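Long-range contacts in monomethylamine methyltransferase MtmB1 (Methanosarcina barkeri, PDB 1TV4), which catalyses transfer of the methyl group from monomethylamine to the corrinoid cofactor of its partner protein MtmC, feeding methanogenesis from methylamine: residues V111-R116 against R361-G366; S227-Q232 against I255-Q260. All coordinates share one frame; numbering follows the deposited sequence.

Contact 1. Residues V111-R116 against R361-G366; sequences VNVRKR and REILSG. With BG3 (3-methyl-5-sulfo-pyrrolidine-2-carboxylic acid), chain L.
Arg-116 and Glu-362 mark the closest backbone approach of V111-R116 and R361-G366, their CA atoms 5.8 Å apart, and no direct main-chain hydrogen bond joins the segments there. A water bridges them instead, donating to Arg-114 O (2.9 Å) and to Glu-362 O (3.0 Å). Strand 111-113 pairs antiparallel with strand 102-104, whereas 363-366 belongs to the large parallel sheet, so side chains make most of the connection.

Glu-362 is central. Its chain bends at chi2 (67°), folding the carboxylate back to the Lys-115/Arg-116 backbone, where OE2 accepts the Arg-116 N-H through its anti lone pair at 2.8 Å, almost straight (175°). Ser-330 N grips OE1, and bonds at both oxygens should fix the carboxylate's rotation. On the way, the CG of Glu-362 passes 3.3 Å from Arg-114 O. Arg-116 answers in the other direction: NH1 donates to Arg-361 O (2.9 Å), which lies at the guanidinium edge, 16° out of its plane. The same NH1 also reaches Thr-357 O, and NE binds Ala-122 O, so carbonyl oxygens hold much of this buried cation. Beside the polar cluster, Val-113 CG1 meets Ile-363 CD1 at 4.1 Å, the two side chains crossing at about a right angle; Ile-125 touches both.

At the far end of the barrel strand, Ser-365 OG lies 2.8 Å from O1 of BG3; its one proton may go there or to Gln-127 OE1. Neighbours Ile-125 and Ser-330, the first residues of their strands, place the polar cluster at the N-terminal rim of a TIM barrel. The arrangement is that of a β-hairpin packed against the N-terminal end of the barrel, with the ligand pocket farther along the strand.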
ATOM      1  N   VAL A 111      13.620 -14.656  -1.491  1.00 11.68           N
ATOM      2  CA  VAL A 111      14.690 -15.422  -2.128  1.00 12.47           C
ATOM      3  C   VAL A 111      14.466 -15.491  -3.636  1.00 13.52           C
ATOM      4  O   VAL A 111      13.326 -15.542  -4.097  1.00 13.39           O
ATOM      5  CB  VAL A 111      14.774 -16.877  -1.595  1.00 14.32           C
ATOM      6  CG1 VAL A 111      15.161 -16.875  -0.126  1.00 17.36           C
ATOM      7  CG2 VAL A 111      13.444 -17.588  -1.799  1.00 14.07           C
ATOM      8  N   ASN A 112      15.555 -15.486  -4.400  1.00 13.63           N
ATOM      9  CA  ASN A 112      15.461 -15.563  -5.852  1.00 15.99           C
ATOM     10  C   ASN A 112      15.549 -17.008  -6.308  1.00 15.76           C
ATOM     11  O   ASN A 112      16.395 -17.765  -5.834  1.00 15.72           O
ATOM     12  CB  ASN A 112      16.590 -14.780  -6.522  1.00 18.55           C
ATOM     13  CG  ASN A 112      16.584 -13.319  -6.154  1.00 23.63           C
ATOM     14  OD1 ASN A 112      17.177 -12.911  -5.152  1.00 27.08           O
ATOM     15  ND2 ASN A 112      15.903 -12.518  -6.958  1.00 23.89           N
ATOM     16  N   VAL A 113      14.674 -17.382  -7.232  1.00 14.74           N
ATOM     17  CA  VAL A 113      14.674 -18.732  -7.770  1.00 14.31           C
ATOM     18  C   VAL A 113      15.184 -18.626  -9.198  1.00 15.24           C
ATOM     19  O   VAL A 113      14.555 -17.986 -10.042  1.00 15.95           O
ATOM     20  CB  VAL A 113      13.260 -19.341  -7.781  1.00 13.20           C
ATOM     21  CG1 VAL A 113      13.314 -20.776  -8.317  1.00 13.28           C
ATOM     22  CG2 VAL A 113      12.684 -19.330  -6.376  1.00 13.76           C
ATOM     23  N   ARG A 114      16.339 -19.233  -9.453  1.00 15.65           N
ATOM     24  CA  ARG A 114      16.944 -19.203 -10.780  1.00 17.07           C
ATOM     25  C   ARG A 114      17.270 -20.625 -11.210  1.00 14.98           C
ATOM     26  O   ARG A 114      17.424 -21.510 -10.375  1.00 15.42           O
ATOM     27  CB  ARG A 114      18.221 -18.355 -10.766  1.00 19.42           C
ATOM     28  CG  ARG A 114      17.995 -16.904 -10.336  1.00 24.82           C
ATOM     29  CD  ARG A 114      19.235 -16.044 -10.577  1.00 28.82           C
ATOM     30  NE  ARG A 114      19.018 -14.646 -10.201  1.00 31.35           N
ATOM     31  CZ  ARG A 114      19.317 -14.127  -9.012  1.00 31.36           C
ATOM     32  NH1 ARG A 114      19.855 -14.887  -8.067  1.00 29.65           N
ATOM     33  NH2 ARG A 114      19.077 -12.845  -8.769  1.00 32.81           N
ATOM     34  N   LYS A 115      17.388 -20.839 -12.515  1.00 14.28           N
ATOM     35  CA  LYS A 115      17.674 -22.177 -13.025  1.00 14.82           C
ATOM     36  C   LYS A 115      19.004 -22.760 -12.562  1.00 15.28           C
ATOM     37  O   LYS A 115      20.008 -22.053 -12.469  1.00 15.30           O
ATOM     38  CB  LYS A 115      17.645 -22.183 -14.557  1.00 14.41           C
ATOM     39  CG  LYS A 115      17.964 -23.556 -15.151  1.00 15.41           C
ATOM     40  CD  LYS A 115      17.924 -23.556 -16.670  1.00 17.58           C
ATOM     41  CE  LYS A 115      18.262 -24.939 -17.220  1.00 16.82           C
ATOM     42  NZ  LYS A 115      18.322 -24.960 -18.706  1.00 19.78           N
ATOM     43  N   ARG A 116      18.990 -24.059 -12.268  1.00 14.66           N
ATOM     44  CA  ARG A 116      20.185 -24.798 -11.858  1.00 15.10           C
ATOM     45  C   ARG A 116      20.398 -25.862 -12.926  1.00 16.74           C
ATOM     46  O   ARG A 116      19.436 -26.406 -13.449  1.00 15.00           O
ATOM     47  CB  ARG A 116      19.978 -25.503 -10.511  1.00 15.34           C
ATOM     48  CG  ARG A 116      19.992 -24.589  -9.301  1.00 14.58           C
ATOM     49  CD  ARG A 116      19.920 -25.380  -7.991  1.00 14.06           C
ATOM     50  NE  ARG A 116      21.118 -26.188  -7.755  1.00 14.93           N
ATOM     51  CZ  ARG A 116      21.204 -27.498  -7.967  1.00 15.97           C
ATOM     52  NH1 ARG A 116      20.156 -28.179  -8.425  1.00 14.75           N
ATOM     53  NH2 ARG A 116      22.346 -28.132  -7.721  1.00 13.85           N
ATOM     54  N   ARG A 361      17.245 -29.798  -9.929  1.00 13.26           N
ATOM     55  CA  ARG A 361      16.014 -29.155  -9.451  1.00 12.89           C
ATOM     56  C   ARG A 361      16.307 -27.760  -8.895  1.00 13.65           C
ATOM     57  O   ARG A 361      17.385 -27.515  -8.357  1.00 13.09           O
ATOM     58  CB  ARG A 361      15.356 -29.990  -8.351  1.00 12.95           C
ATOM     59  CG  ARG A 361      14.851 -31.352  -8.791  1.00 14.71           C
ATOM     60  CD  ARG A 361      13.633 -31.253  -9.703  1.00 15.78           C
ATOM     61  NE  ARG A 361      13.202 -32.584 -10.130  1.00 14.91           N
ATOM     62  CZ  ARG A 361      12.246 -32.819 -11.021  1.00 16.90           C
ATOM     63  NH1 ARG A 361      11.600 -31.810 -11.596  1.00 14.74           N
ATOM     64  NH2 ARG A 361      11.945 -34.067 -11.351  1.00 15.65           N
ATOM     65  N   GLU A 362      15.346 -26.850  -9.019  1.00 12.44           N
ATOM     66  CA  GLU A 362      15.522 -25.493  -8.499  1.00 13.88           C
ATOM     67  C   GLU A 362      15.006 -25.398  -7.069  1.00 13.64           C
ATOM     68  O   GLU A 362      15.496 -24.589  -6.276  1.00 15.07           O
ATOM     69  CB  GLU A 362      14.758 -24.473  -9.348  1.00 13.15           C
ATOM     70  CG  GLU A 362      15.416 -24.077 -10.665  1.00 14.15           C
ATOM     71  CD  GLU A 362      15.479 -25.213 -11.664  1.00 16.89           C
ATOM     72  OE1 GLU A 362      14.472 -25.940 -11.820  1.00 14.61           O
ATOM     73  OE2 GLU A 362      16.538 -25.364 -12.307  1.00 14.92           O
ATOM     74  N   ILE A 363      14.016 -26.227  -6.750  1.00 13.22           N
ATOM     75  CA  ILE A 363      13.391 -26.215  -5.434  1.00 12.12           C
ATOM     76  C   ILE A 363      13.149 -27.616  -4.879  1.00 12.91           C
ATOM     77  O   ILE A 363      12.734 -28.515  -5.608  1.00 13.87           O
ATOM     78  CB  ILE A 363      12.019 -25.500  -5.500  1.00 12.86           C
ATOM     79  CG1 ILE A 363      12.199 -24.057  -5.982  1.00 12.60           C
ATOM     80  CG2 ILE A 363      11.338 -25.541  -4.141  1.00 13.05           C
ATOM     81  CD1 ILE A 363      10.893 -23.367  -6.333  1.00 11.93           C
ATOM     82  N   LEU A 364      13.420 -27.791  -3.589  1.00 12.65           N
ATOM     83  CA  LEU A 364      13.186 -29.064  -2.909  1.00 12.68           C
ATOM     84  C   LEU A 364      12.024 -28.796  -1.954  1.00 13.42           C
ATOM     85  O   LEU A 364      12.133 -27.947  -1.073  1.00 14.26           O
ATOM     86  CB  LEU A 364      14.424 -29.483  -2.112  1.00 13.37           C
ATOM     87  CG  LEU A 364      15.745 -29.501  -2.882  1.00 13.09           C
ATOM     88  CD1 LEU A 364      16.837 -30.084  -1.994  1.00 15.69           C
ATOM     89  CD2 LEU A 364      15.590 -30.323  -4.151  1.00 14.56           C
ATOM     90  N   SER A 365      10.913 -29.508  -2.124  1.00 12.04           N
ATOM     91  CA  SER A 365       9.740 -29.299  -1.275  1.00 12.76           C
ATOM     92  C   SER A 365       9.462 -30.518  -0.393  1.00 14.45           C
ATOM     93  O   SER A 365       8.930 -31.526  -0.865  1.00 13.95           O
ATOM     94  CB  SER A 365       8.520 -28.993  -2.153  1.00 12.42           C
ATOM     95  OG  SER A 365       7.450 -28.447  -1.400  1.00 13.53           O
ATOM     96  N   GLY A 366       9.820 -30.418   0.885  1.00 14.21           N
ATOM     97  CA  GLY A 366       9.612 -31.527   1.806  1.00 13.92           C
ATOM     98  C   GLY A 366       9.552 -31.071   3.252  1.00 15.41           C
ATOM     99  O   GLY A 366       9.716 -29.883   3.522  1.00 15.40           O
TER
HETATM  100  C1  BG3 L 511       3.771 -29.483  -2.311  0.70 15.49           C
HETATM  101  C2  BG3 L 511       2.649 -30.550  -2.083  0.70 17.86           C
HETATM  102  C3  BG3 L 511       1.450 -30.162  -1.268  0.70 18.77           C
HETATM  103  C4  BG3 L 511       0.671 -31.443  -1.355  0.70 20.78           C
HETATM  104  C5  BG3 L 511       0.815 -31.579  -2.905  0.70 22.67           C
HETATM  105  C6  BG3 L 511       1.773 -29.892   0.150  0.70 18.77           C
HETATM  106  O1  BG3 L 511       4.943 -29.669  -1.976  0.70 13.16           O
HETATM  107  N1  BG3 L 511       2.139 -31.009  -3.383  0.70 18.65           N
HETATM  108  S1  BG3 L 511       0.648 -33.294  -3.408  0.70 26.74           S
HETATM  109  O2  BG3 L 511      -0.655 -33.788  -2.924  0.70 27.00           O
HETATM  110  O3  BG3 L 511       0.776 -33.357  -4.873  0.70 27.52           O
HETATM  111  O4  BG3 L 511       1.714 -34.073  -2.755  0.70 26.22           O
HETATM  112  O   HOH W   1      17.243 -22.575  -7.682  1.00 20.52           O

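Contact 2. Residues S227-Q232 against I255-Q260; sequences SHEVSQ and IIMDEQ. With BG3 (3-methyl-5-sulfo-pyrrolidine-2-carboxylic acid), chain L.
Neighbouring parallel strands of the TIM barrel meet here, S227-Q232 pairing in parallel with I255-Q260, residues 228 to 231 set opposite 256 to 259, in a β-α-β unit whose crossover holds helix 240-251. The strand axes approach to 4.3 Å and are twisted by 34° against each other. Main-chain bonds run in the parallel pattern: His-228 O accepts Met-257 N, Val-230 gives its N-H to Met-257 O and takes that of Glu-259, and Gln-232 N closes on Glu-259 O (2.8 Å).

Glu-229, Met-257 and Glu-259 point to the ligand face. In one of its two conformers, Glu-229 OE2 accepts the N1-H of BG3 at 2.8 Å, while OE1 takes a bond from Lys-202 NZ. Glu-259 OE1 lies 4.3 Å from that OE2, a tentative distance because Glu-259 also has two conformers.

On the opposite face, Val-230 CG1 stands between the backbone N and the carbonyl carbon (chi1 60°), 3.6 Å from Asp-258 CA. Gln-232 NE2 donates in its amide plane to the syn side of Asp-258 OD2 (2.8 Å, 167°). His-294 ND1 also bonds OD2, and Ser-289 OG bonds OD1.

Helix 240-251 packs on Val-230 and Ile-256, while strands 201-203 and 293-300 continue the barrel on either side of the pair.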
ATOM      1  N   SER A 227       3.923 -19.340  -3.886  1.00 12.40           N
ATOM      2  CA  SER A 227       3.680 -20.304  -4.959  1.00 12.59           C
ATOM      3  C   SER A 227       2.254 -20.818  -4.835  1.00 12.27           C
ATOM      4  O   SER A 227       1.859 -21.296  -3.769  1.00 13.35           O
ATOM      5  CB  SER A 227       4.658 -21.478  -4.865  1.00 11.67           C
ATOM      6  OG  SER A 227       5.974 -21.071  -5.191  1.00 14.11           O
ATOM      7  N   HIS A 228       1.492 -20.723  -5.923  1.00 10.70           N
ATOM      8  CA  HIS A 228       0.097 -21.165  -5.943  1.00 12.12           C
ATOM      9  C   HIS A 228      -0.001 -22.495  -6.656  1.00 12.95           C
ATOM     10  O   HIS A 228       0.311 -22.616  -7.834  1.00 11.92           O
ATOM     11  CB  HIS A 228      -0.769 -20.104  -6.609  1.00 12.17           C
ATOM     12  CG  HIS A 228      -0.780 -18.815  -5.855  1.00 13.46           C
ATOM     13  ND1 HIS A 228      -1.915 -18.305  -5.263  1.00 15.35           N
ATOM     14  CD2 HIS A 228       0.226 -17.971  -5.531  1.00 10.98           C
ATOM     15  CE1 HIS A 228      -1.605 -17.202  -4.605  1.00 10.68           C
ATOM     16  NE2 HIS A 228      -0.313 -16.977  -4.752  1.00 14.93           N
ATOM     17  N   GLU A 229      -0.456 -23.498  -5.917  0.70 13.45           N
ATOM     18  CA  GLU A 229      -0.553 -24.857  -6.425  0.70 13.78           C
ATOM     19  C   GLU A 229      -1.812 -25.230  -7.199  0.70 13.44           C
ATOM     20  O   GLU A 229      -2.931 -24.910  -6.799  0.70 13.17           O
ATOM     21  CB  GLU A 229      -0.360 -25.826  -5.256  0.70 14.69           C
ATOM     22  CG  GLU A 229      -0.456 -27.293  -5.616  0.70 17.13           C
ATOM     23  CD  GLU A 229       0.345 -28.166  -4.666  0.70 17.89           C
ATOM     24  OE1 GLU A 229       0.343 -27.880  -3.447  0.70 17.02           O
ATOM     25  OE2 GLU A 229       0.975 -29.141  -5.138  0.70 18.89           O
ATOM     26  N   VAL A 230      -1.604 -25.917  -8.318  1.00 14.53           N
ATOM     27  CA  VAL A 230      -2.690 -26.397  -9.161  1.00 16.09           C
ATOM     28  C   VAL A 230      -2.212 -27.818  -9.470  1.00 16.01           C
ATOM     29  O   VAL A 230      -1.051 -28.023  -9.824  1.00 14.73           O
ATOM     30  CB  VAL A 230      -2.867 -25.571 -10.460  1.00 19.05           C
ATOM     31  CG1 VAL A 230      -1.614 -25.601 -11.298  1.00 19.02           C
ATOM     32  CG2 VAL A 230      -4.058 -26.125 -11.245  1.00 21.62           C
ATOM     33  N   SER A 231      -3.085 -28.806  -9.305  1.00 16.28           N
ATOM     34  CA  SER A 231      -2.677 -30.189  -9.530  1.00 17.72           C
ATOM     35  C   SER A 231      -3.182 -30.875 -10.784  1.00 17.50           C
ATOM     36  O   SER A 231      -4.373 -30.844 -11.086  1.00 18.14           O
ATOM     37  CB  SER A 231      -3.076 -31.050  -8.330  1.00 20.47           C
ATOM     38  OG  SER A 231      -2.303 -30.733  -7.192  1.00 27.16           O
ATOM     39  N   GLN A 232      -2.260 -31.501 -11.507  1.00 16.87           N
ATOM     40  CA  GLN A 232      -2.615 -32.261 -12.697  1.00 15.67           C
ATOM     41  C   GLN A 232      -2.999 -33.640 -12.168  1.00 16.41           C
ATOM     42  O   GLN A 232      -2.616 -34.006 -11.056  1.00 16.58           O
ATOM     43  CB  GLN A 232      -1.418 -32.416 -13.628  1.00 16.31           C
ATOM     44  CG  GLN A 232      -0.998 -31.165 -14.371  1.00 14.15           C
ATOM     45  CD  GLN A 232      -0.012 -31.493 -15.468  1.00 18.09           C
ATOM     46  OE1 GLN A 232      -0.304 -32.303 -16.351  1.00 17.96           O
ATOM     47  NE2 GLN A 232       1.165 -30.875 -15.418  1.00 14.52           N
ATOM     48  N   ILE A 255       2.274 -16.269  -8.653  1.00  9.58           N
ATOM     49  CA  ILE A 255       3.304 -17.197  -9.127  1.00  9.93           C
ATOM     50  C   ILE A 255       2.570 -18.541  -9.107  1.00 11.44           C
ATOM     51  O   ILE A 255       1.972 -18.908  -8.090  1.00 10.07           O
ATOM     52  CB  ILE A 255       4.512 -17.234  -8.156  1.00 10.90           C
ATOM     53  CG1 ILE A 255       5.303 -15.926  -8.283  1.00 12.79           C
ATOM     54  CG2 ILE A 255       5.394 -18.452  -8.440  1.00 11.23           C
ATOM     55  CD1 ILE A 255       6.469 -15.804  -7.322  0.50 11.20           C
ATOM     56  N   ILE A 256       2.596 -19.255 -10.231  1.00  9.77           N
ATOM     57  CA  ILE A 256       1.889 -20.529 -10.351  1.00 10.43           C
ATOM     58  C   ILE A 256       2.788 -21.756 -10.321  1.00 12.02           C
ATOM     59  O   ILE A 256       3.745 -21.862 -11.086  1.00 11.47           O
ATOM     60  CB  ILE A 256       1.056 -20.573 -11.666  1.00 12.32           C
ATOM     61  CG1 ILE A 256      -0.032 -19.498 -11.627  1.00 12.12           C
ATOM     62  CG2 ILE A 256       0.428 -21.966 -11.855  1.00 12.97           C
ATOM     63  CD1 ILE A 256      -0.854 -19.410 -12.908  1.00 14.67           C
ATOM     64  N   MET A 257       2.470 -22.682  -9.421  1.00 11.54           N
ATOM     65  CA  MET A 257       3.223 -23.922  -9.319  1.00 11.89           C
ATOM     66  C   MET A 257       2.311 -25.078  -9.724  1.00 12.12           C
ATOM     67  O   MET A 257       1.424 -25.473  -8.966  1.00 11.59           O
ATOM     68  CB  MET A 257       3.718 -24.170  -7.894  1.00 11.69           C
ATOM     69  CG  MET A 257       4.522 -25.469  -7.768  1.00 13.53           C
ATOM     70  SD  MET A 257       4.586 -26.127  -6.091  1.00 14.82           S
ATOM     71  CE  MET A 257       3.003 -26.977  -6.028  1.00 13.95           C
ATOM     72  N   ASP A 258       2.526 -25.596 -10.927  1.00 12.24           N
ATOM     73  CA  ASP A 258       1.754 -26.727 -11.441  1.00 12.05           C
ATOM     74  C   ASP A 258       2.441 -27.976 -10.899  1.00 12.34           C
ATOM     75  O   ASP A 258       3.662 -28.072 -10.917  1.00 13.06           O
ATOM     76  CB  ASP A 258       1.794 -26.725 -12.971  1.00 12.36           C
ATOM     77  CG  ASP A 258       1.287 -28.025 -13.574  1.00 14.46           C
ATOM     78  OD1 ASP A 258       0.125 -28.062 -14.032  1.00 15.27           O
ATOM     79  OD2 ASP A 258       2.052 -29.010 -13.584  1.00 15.19           O
ATOM     80  N   GLU A 259       1.650 -28.928 -10.403  0.60 11.95           N
ATOM     81  CA  GLU A 259       2.190 -30.168  -9.839  0.60 12.35           C
ATOM     82  C   GLU A 259       1.606 -31.407 -10.513  0.60 13.73           C
ATOM     83  O   GLU A 259       0.465 -31.397 -10.967  0.60 11.96           O
ATOM     84  CB  GLU A 259       1.893 -30.221  -8.331  0.60 13.39           C
ATOM     85  CG  GLU A 259       2.330 -31.499  -7.584  0.60 13.33           C
ATOM     86  CD  GLU A 259       1.340 -32.659  -7.722  0.60 15.47           C
ATOM     87  OE1 GLU A 259       0.117 -32.399  -7.738  0.60 14.60           O
ATOM     88  OE2 GLU A 259       1.781 -33.828  -7.794  0.60 10.97           O
ATOM     89  N   GLN A 260       2.407 -32.464 -10.590  1.00 15.19           N
ATOM     90  CA  GLN A 260       1.958 -33.731 -11.161  1.00 16.60           C
ATOM     91  C   GLN A 260       2.867 -34.784 -10.545  1.00 18.05           C
ATOM     92  O   GLN A 260       4.084 -34.607 -10.481  1.00 17.60           O
ATOM     93  CB  GLN A 260       2.069 -33.742 -12.692  1.00 16.31           C
ATOM     94  CG  GLN A 260       1.101 -34.734 -13.377  1.00 18.04           C
ATOM     95  CD  GLN A 260       1.641 -36.156 -13.467  1.00 20.74           C
ATOM     96  OE1 GLN A 260       0.886 -37.131 -13.365  1.00 23.33           O
ATOM     97  NE2 GLN A 260       2.945 -36.281 -13.681  1.00 17.69           N
TER
HETATM   98  C1  BG3 L 511       3.771 -29.483  -2.311  0.70 15.49           C
HETATM   99  C2  BG3 L 511       2.649 -30.550  -2.083  0.70 17.86           C
HETATM  100  C3  BG3 L 511       1.450 -30.162  -1.268  0.70 18.77           C
HETATM  101  C4  BG3 L 511       0.671 -31.443  -1.355  0.70 20.78           C
HETATM  102  C5  BG3 L 511       0.815 -31.579  -2.905  0.70 22.67           C
HETATM  103  C6  BG3 L 511       1.773 -29.892   0.150  0.70 18.77           C
HETATM  104  O1  BG3 L 511       4.943 -29.669  -1.976  0.70 13.16           O
HETATM  105  N1  BG3 L 511       2.139 -31.009  -3.383  0.70 18.65           N
HETATM  106  S1  BG3 L 511       0.648 -33.294  -3.408  0.70 26.74           S
HETATM  107  O2  BG3 L 511      -0.655 -33.788  -2.924  0.70 27.00           O
HETATM  108  O3  BG3 L 511       0.776 -33.357  -4.873  0.70 27.52           O
HETATM  109  O4  BG3 L 511       1.714 -34.073  -2.755  0.70 26.22           O

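From the N terminus, the chain passes several helices and strand 102-104 before reaching 111-116; 244 residues, carrying most of the barrel strands and helices, separate it from 361-366, which closes contact 1. Contact 2 is nested inside that loop: 227-232 and 255-260 are joined by 22 residues carrying helix 240-251, a local closure against a long-range one. Contact 1 thus ties the hairpin of 102-104 and 111-113 to the last barrel strand, whereas contact 2 joins two consecutive strands of the same sheet. The contacts do not touch, their centres 14 Å and nearest atoms about 6 Å apart, yet Ser-365 and the Glu-229/Glu-259 pair both reach BG3. Leu-104 of the hairpin also meets Ser-227 and Ile-255.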